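Local structure of CCMAN5 (Cellulosimicrobium cellulans, 2XSG) at residues A30-G35 / A140-G145; P322-S327 / T346-W351. The protein probably hydrolyses alpha-mannosidic linkages as a calcium-containing family GH92 mannosidase, and enables mannose-6-phosphate modification of yeast-produced human lysosomal enzymes. All coordinates share one frame; numbering follows the deposited sequence.

Contact 1. Residues A30-G35 / A140-G145; sequences AQAPNG and AATRSG
Pro33 O and Thr142 OG1 are joined through one water. The water donates to Pro33 O at 2.7 Å and accepts from the Thr142 hydroxyl. Thr142 OG1 is anti to its own carbonyl carbon (chi1 -55°), which turns the hydroxyl toward this water. A second water accepts from Ala32 N at 2.8 Å and donates to Ala141 O, though other acceptors compete for its protons. The polar link between residues 30-35 and 140-145 is carried by these two bound waters.

The direct packing is made by small groups. Ala140 CB presses against Ala30 O at 3.3 Å and also reaches Gln31 CA. The methyls of Ala30 and Ala140 are further apart, with CB to CB 4.3 Å. One step along, Ala32 CB points across onto the peptide joining Ala141 and Thr142, with Ala32 CB to Thr142 N 3.7 Å. Gly35 CA lies 3.6 Å from Thr142 O.

Each segment makes a tight bend. Residues Ala32 to Gly35 form a type II beta turn, closed by Gly35 N to Ala32 O. Residues Ala141 to Ser144 form the hairpin end between strands 133-140 and 144-150, where Ala141 N donates to Ser144 O at 2.9 Å. Thr142 and Arg143 stand at its tip. Thr142 CG2 lies over one face of the Arg143 guanidinium, near its rim, while Arg143 NH2 forms a salt bridge with Glu269.

The two bends meet within the N-terminal family region, with two helices against them. Helix 275-290 covers Ala32 and Pro33, brings Trp286 NE1 to Gln31 O and bonds Ala140 O through Thr282 OG1, while helix 259-270 lies against the hairpin tip through Glu269.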
loop_
_atom_site.group_PDB
_atom_site.type_symbol
_atom_site.label_atom_id
_atom_site.label_comp_id
_atom_site.label_asym_id
_atom_site.label_seq_id
_atom_site.Cartn_x
_atom_site.Cartn_y
_atom_site.Cartn_z
ATOM N N ALA A 30 10.324 -12.189 1.096
ATOM C CA ALA A 30 9.797 -13.165 0.146
ATOM C C ALA A 30 8.276 -13.228 0.311
ATOM O O ALA A 30 7.772 -13.440 1.420
ATOM C CB ALA A 30 10.426 -14.544 0.366
ATOM N N GLN A 31 7.551 -12.993 -0.776
ATOM C CA GLN A 31 6.094 -13.025 -0.714
ATOM C C GLN A 31 5.443 -13.343 -2.053
ATOM O O GLN A 31 5.995 -13.018 -3.110
ATOM C CB GLN A 31 5.534 -11.719 -0.117
ATOM C CG GLN A 31 6.031 -10.418 -0.753
ATOM C CD GLN A 31 5.759 -9.228 0.139
ATOM O OE1 GLN A 31 5.476 -9.402 1.316
ATOM N NE2 GLN A 31 5.872 -8.019 -0.396
ATOM N N ALA A 32 4.281 -13.994 -2.002
ATOM C CA ALA A 32 3.504 -14.256 -3.214
ATOM C C ALA A 32 2.632 -13.037 -3.499
ATOM O O ALA A 32 2.479 -12.177 -2.622
ATOM C CB ALA A 32 2.637 -15.503 -3.033
ATOM N N PRO A 33 2.023 -12.965 -4.703
ATOM C CA PRO A 33 1.114 -11.841 -4.964
ATOM C C PRO A 33 -0.015 -11.763 -3.909
ATOM O O PRO A 33 -0.681 -12.764 -3.652
ATOM C CB PRO A 33 0.553 -12.156 -6.356
ATOM C CG PRO A 33 1.634 -12.937 -7.010
ATOM C CD PRO A 33 2.198 -13.810 -5.897
ATOM N N ASN A 34 -0.180 -10.593 -3.286
ATOM C CA ASN A 34 -1.168 -10.407 -2.210
ATOM C C ASN A 34 -1.084 -11.468 -1.110
ATOM O O ASN A 34 -2.085 -11.857 -0.529
ATOM C CB ASN A 34 -2.593 -10.351 -2.798
ATOM C CG ASN A 34 -2.824 -9.116 -3.631
ATOM O OD1 ASN A 34 -3.187 -8.054 -3.106
ATOM N ND2 ASN A 34 -2.608 -9.232 -4.930
ATOM N N GLY A 35 0.125 -11.935 -0.834
ATOM C CA GLY A 35 0.333 -12.969 0.152
ATOM C C GLY A 35 0.173 -12.494 1.575
ATOM O O GLY A 35 0.425 -11.319 1.900
ATOM N N ALA A 140 8.309 -17.941 -0.423
ATOM C CA ALA A 140 6.928 -17.855 0.071
ATOM C C ALA A 140 5.894 -18.358 -0.912
ATOM O O ALA A 140 6.048 -18.177 -2.118
ATOM C CB ALA A 140 6.588 -16.404 0.455
ATOM N N ALA A 141 4.840 -18.978 -0.378
ATOM C CA ALA A 141 3.578 -19.136 -1.084
ATOM C C ALA A 141 2.590 -18.209 -0.395
ATOM O O ALA A 141 2.975 -17.526 0.556
ATOM C CB ALA A 141 3.098 -20.583 -1.025
ATOM N N THR A 142 1.335 -18.187 -0.863
ATOM C CA THR A 142 0.284 -17.298 -0.345
ATOM C C THR A 142 0.253 -17.274 1.183
ATOM O O THR A 142 0.271 -16.191 1.803
ATOM C CB THR A 142 -1.131 -17.702 -0.894
ATOM O OG1 THR A 142 -1.103 -17.734 -2.324
ATOM C CG2 THR A 142 -2.223 -16.735 -0.446
ATOM N N ARG A 143 0.217 -18.465 1.787
ATOM C CA ARG A 143 0.022 -18.580 3.235
ATOM C C ARG A 143 1.267 -19.087 3.960
ATOM O O ARG A 143 1.255 -19.190 5.186
ATOM C CB ARG A 143 -1.173 -19.502 3.548
ATOM C CG ARG A 143 -2.496 -19.045 2.938
ATOM C CD ARG A 143 -3.592 -20.128 2.942
ATOM N NE ARG A 143 -4.747 -19.638 2.187
ATOM C CZ ARG A 143 -4.874 -19.650 0.868
ATOM N NH1 ARG A 143 -5.971 -19.138 0.319
ATOM N NH2 ARG A 143 -3.927 -20.181 0.090
ATOM N N SER A 144 2.335 -19.393 3.215
ATOM C CA SER A 144 3.459 -20.134 3.782
ATOM C C SER A 144 4.814 -19.486 3.544
ATOM O O SER A 144 5.048 -18.856 2.512
ATOM C CB SER A 144 3.536 -21.550 3.203
ATOM O OG SER A 144 2.345 -22.272 3.406
ATOM N N GLY A 145 5.706 -19.678 4.507
ATOM C CA GLY A 145 7.096 -19.318 4.347
ATOM C C GLY A 145 7.949 -20.554 4.493
ATOM O O GLY A 145 7.783 -21.315 5.456
HETATM O O HOH W 1 2.952 -14.664 0.358
HETATM O O HOH W 2 -0.923 -15.409 -3.817
#

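Contact 2. Residues P322-S327 / T346-W351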
loop_
_atom_site.group_PDB
_atom_site.type_symbol
_atom_site.label_atom_id
_atom_site.label_comp_id
_atom_site.label_asym_id
_atom_site.label_seq_id
_atom_site.Cartn_x
_atom_site.Cartn_y
_atom_site.Cartn_z
ATOM N N PRO A 322 -4.848 -5.157 -0.025
ATOM C CA PRO A 322 -5.087 -6.097 1.076
ATOM C C PRO A 322 -4.593 -7.520 0.781
ATOM O O PRO A 322 -4.482 -7.912 -0.388
ATOM C CB PRO A 322 -6.616 -6.057 1.256
ATOM C CG PRO A 322 -7.139 -5.637 -0.092
ATOM C CD PRO A 322 -6.114 -4.651 -0.588
ATOM N N MET A 323 -4.293 -8.273 1.841
ATOM C CA MET A 323 -3.714 -9.607 1.709
ATOM C C MET A 323 -4.808 -10.649 1.645
ATOM O O MET A 323 -5.890 -10.453 2.200
ATOM C CB MET A 323 -2.825 -9.962 2.906
ATOM C CG MET A 323 -1.911 -8.883 3.425
ATOM S SD MET A 323 -1.256 -9.472 5.010
ATOM C CE MET A 323 -1.322 -7.956 5.929
ATOM N N ASN A 324 -4.512 -11.761 0.980
ATOM C CA ASN A 324 -5.410 -12.918 0.979
ATOM C C ASN A 324 -5.581 -13.375 2.433
ATOM O O ASN A 324 -4.621 -13.832 3.062
ATOM C CB ASN A 324 -4.826 -14.025 0.085
ATOM C CG ASN A 324 -5.782 -15.191 -0.147
ATOM O OD1 ASN A 324 -6.620 -15.532 0.703
ATOM N ND2 ASN A 324 -5.622 -15.848 -1.297
ATOM N N ALA A 325 -6.783 -13.184 2.974
ATOM C CA ALA A 325 -7.145 -13.614 4.336
ATOM C C ALA A 325 -8.104 -14.820 4.348
ATOM O O ALA A 325 -8.835 -15.034 5.313
ATOM C CB ALA A 325 -7.753 -12.455 5.101
ATOM N N THR A 326 -8.050 -15.617 3.283
ATOM C CA THR A 326 -8.899 -16.807 3.083
ATOM C C THR A 326 -8.099 -18.103 3.200
ATOM O O THR A 326 -6.973 -18.195 2.707
ATOM C CB THR A 326 -9.573 -16.764 1.671
ATOM O OG1 THR A 326 -10.242 -15.506 1.513
ATOM C CG2 THR A 326 -10.571 -17.914 1.438
ATOM N N SER A 327 -8.702 -19.107 3.831
ATOM C CA SER A 327 -8.115 -20.440 3.931
ATOM C C SER A 327 -8.234 -21.195 2.616
ATOM O O SER A 327 -8.971 -20.768 1.728
ATOM C CB SER A 327 -8.818 -21.234 5.029
ATOM O OG SER A 327 -10.148 -21.584 4.656
ATOM N N THR A 346 -12.650 -14.763 -3.148
ATOM C CA THR A 346 -11.567 -14.764 -2.168
ATOM C C THR A 346 -11.728 -13.558 -1.258
ATOM O O THR A 346 -11.904 -12.417 -1.730
ATOM C CB THR A 346 -10.195 -14.763 -2.871
ATOM O OG1 THR A 346 -10.057 -15.997 -3.571
ATOM C CG2 THR A 346 -9.010 -14.640 -1.875
ATOM N N TYR A 347 -11.681 -13.812 0.049
ATOM C CA TYR A 347 -11.788 -12.737 1.029
ATOM C C TYR A 347 -10.401 -12.140 1.281
ATOM O O TYR A 347 -9.467 -12.843 1.680
ATOM C CB TYR A 347 -12.428 -13.242 2.328
ATOM C CG TYR A 347 -12.558 -12.202 3.409
ATOM C CD1 TYR A 347 -13.548 -11.222 3.345
ATOM C CD2 TYR A 347 -11.690 -12.190 4.498
ATOM C CE1 TYR A 347 -13.665 -10.248 4.342
ATOM C CE2 TYR A 347 -11.817 -11.231 5.505
ATOM C CZ TYR A 347 -12.813 -10.268 5.421
ATOM O OH TYR A 347 -12.937 -9.312 6.410
ATOM N N TYR A 348 -10.285 -10.843 1.035
ATOM C CA TYR A 348 -9.096 -10.077 1.363
ATOM C C TYR A 348 -9.344 -9.194 2.592
ATOM O O TYR A 348 -10.486 -8.802 2.881
ATOM C CB TYR A 348 -8.665 -9.224 0.153
ATOM C CG TYR A 348 -8.286 -10.085 -1.033
ATOM C CD1 TYR A 348 -9.243 -10.496 -1.975
ATOM C CD2 TYR A 348 -6.978 -10.530 -1.185
ATOM C CE1 TYR A 348 -8.880 -11.315 -3.048
ATOM C CE2 TYR A 348 -6.618 -11.344 -2.228
ATOM C CZ TYR A 348 -7.563 -11.731 -3.154
ATOM O OH TYR A 348 -7.146 -12.545 -4.173
ATOM N N ASP A 349 -8.257 -8.908 3.309
ATOM C CA ASP A 349 -8.286 -8.103 4.521
ATOM C C ASP A 349 -6.934 -7.415 4.688
ATOM O O ASP A 349 -5.929 -7.863 4.104
ATOM C CB ASP A 349 -8.599 -8.991 5.726
ATOM C CG ASP A 349 -9.019 -8.201 6.964
ATOM O OD1 ASP A 349 -9.166 -6.953 6.903
ATOM O OD2 ASP A 349 -9.172 -8.843 8.027
ATOM N N SER A 350 -6.938 -6.345 5.478
ATOM C CA SER A 350 -5.782 -5.471 5.796
ATOM C C SER A 350 -5.907 -4.165 5.047
ATOM O O SER A 350 -5.554 -4.076 3.883
ATOM C CB SER A 350 -4.425 -6.098 5.499
ATOM O OG SER A 350 -3.402 -5.277 6.034
ATOM N N TRP A 351 -6.422 -3.155 5.723
ATOM C CA TRP A 351 -6.864 -1.942 5.050
ATOM C C TRP A 351 -6.157 -0.726 5.630
ATOM O O TRP A 351 -5.859 -0.695 6.813
ATOM C CB TRP A 351 -8.368 -1.800 5.233
ATOM C CG TRP A 351 -9.162 -3.011 4.767
ATOM C CD1 TRP A 351 -9.601 -4.045 5.533
ATOM C CD2 TRP A 351 -9.602 -3.281 3.433
ATOM N NE1 TRP A 351 -10.289 -4.962 4.752
ATOM C CE2 TRP A 351 -10.300 -4.511 3.460
ATOM C CE3 TRP A 351 -9.476 -2.597 2.213
ATOM C CZ2 TRP A 351 -10.886 -5.065 2.321
ATOM C CZ3 TRP A 351 -10.045 -3.159 1.069
ATOM C CH2 TRP A 351 -10.736 -4.386 1.132
#
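Tyr347 O takes two donors from residues 322-327. Ala325 N reaches it at 3.0 Å, and Thr326 OG1 donates at 2.8 Å onto a lone pair, in the carbonyl plane. The hydroxyl stands beside its own backbone N (chi1 -53°), facing the Tyr347 backbone. Met323 and Asp349 satisfy each other twice. Asp349 N to Met323 O is fairly straight at 164°, whereas Met323 N to Asp349 O, at 2.8 Å, is more bent and tilted from the carbonyl plane. They are the hydrogen-bonded pair of a small two-stranded antiparallel sheet in the catalytic family region; Asn324 with Tyr348 is the next, non-hydrogen-bonded pair. Asn324 OD1 accepts from Thr326 N at 3.0 Å, an Asx turn, and its amide packs on Thr346 CG2. With an alanine in its place, Thr326 N would probably lose this acceptor and a gap would open beside the Thr346 methyl. Asp349 OD1 accepts from Ser350 N from above the carboxylate plane, while OD2 is hydrogen-bonded to Ser400 OG. Met323 CE lies 3.4 Å from Ser350 OG, which is bonded to Pro402 O. Pro322, after a cis peptide bond, makes a CH-pi contact through CG over one face of the Trp351 six-membered ring.

How the contacts relate
The centres of contacts 1 and 2 are about 12 Å apart, and the two touch directly. Arg143 NE lies 2.7 Å from Thr326 O, a probable hydrogen bond from the hairpin tip of contact 1 to the loop just after strand 323-324 in contact 2. Asn34 O is 2.9 Å from Asn324 N, probably a second bond. Thr142 CG2 also packs 3.6 Å from Asn324 ND2. These links join the N-terminal family region to the catalytic one. The Ser350 side chain of contact 2 is about 10 Å from a bound bis-tris propane, so contact 2 does not touch it through this residue.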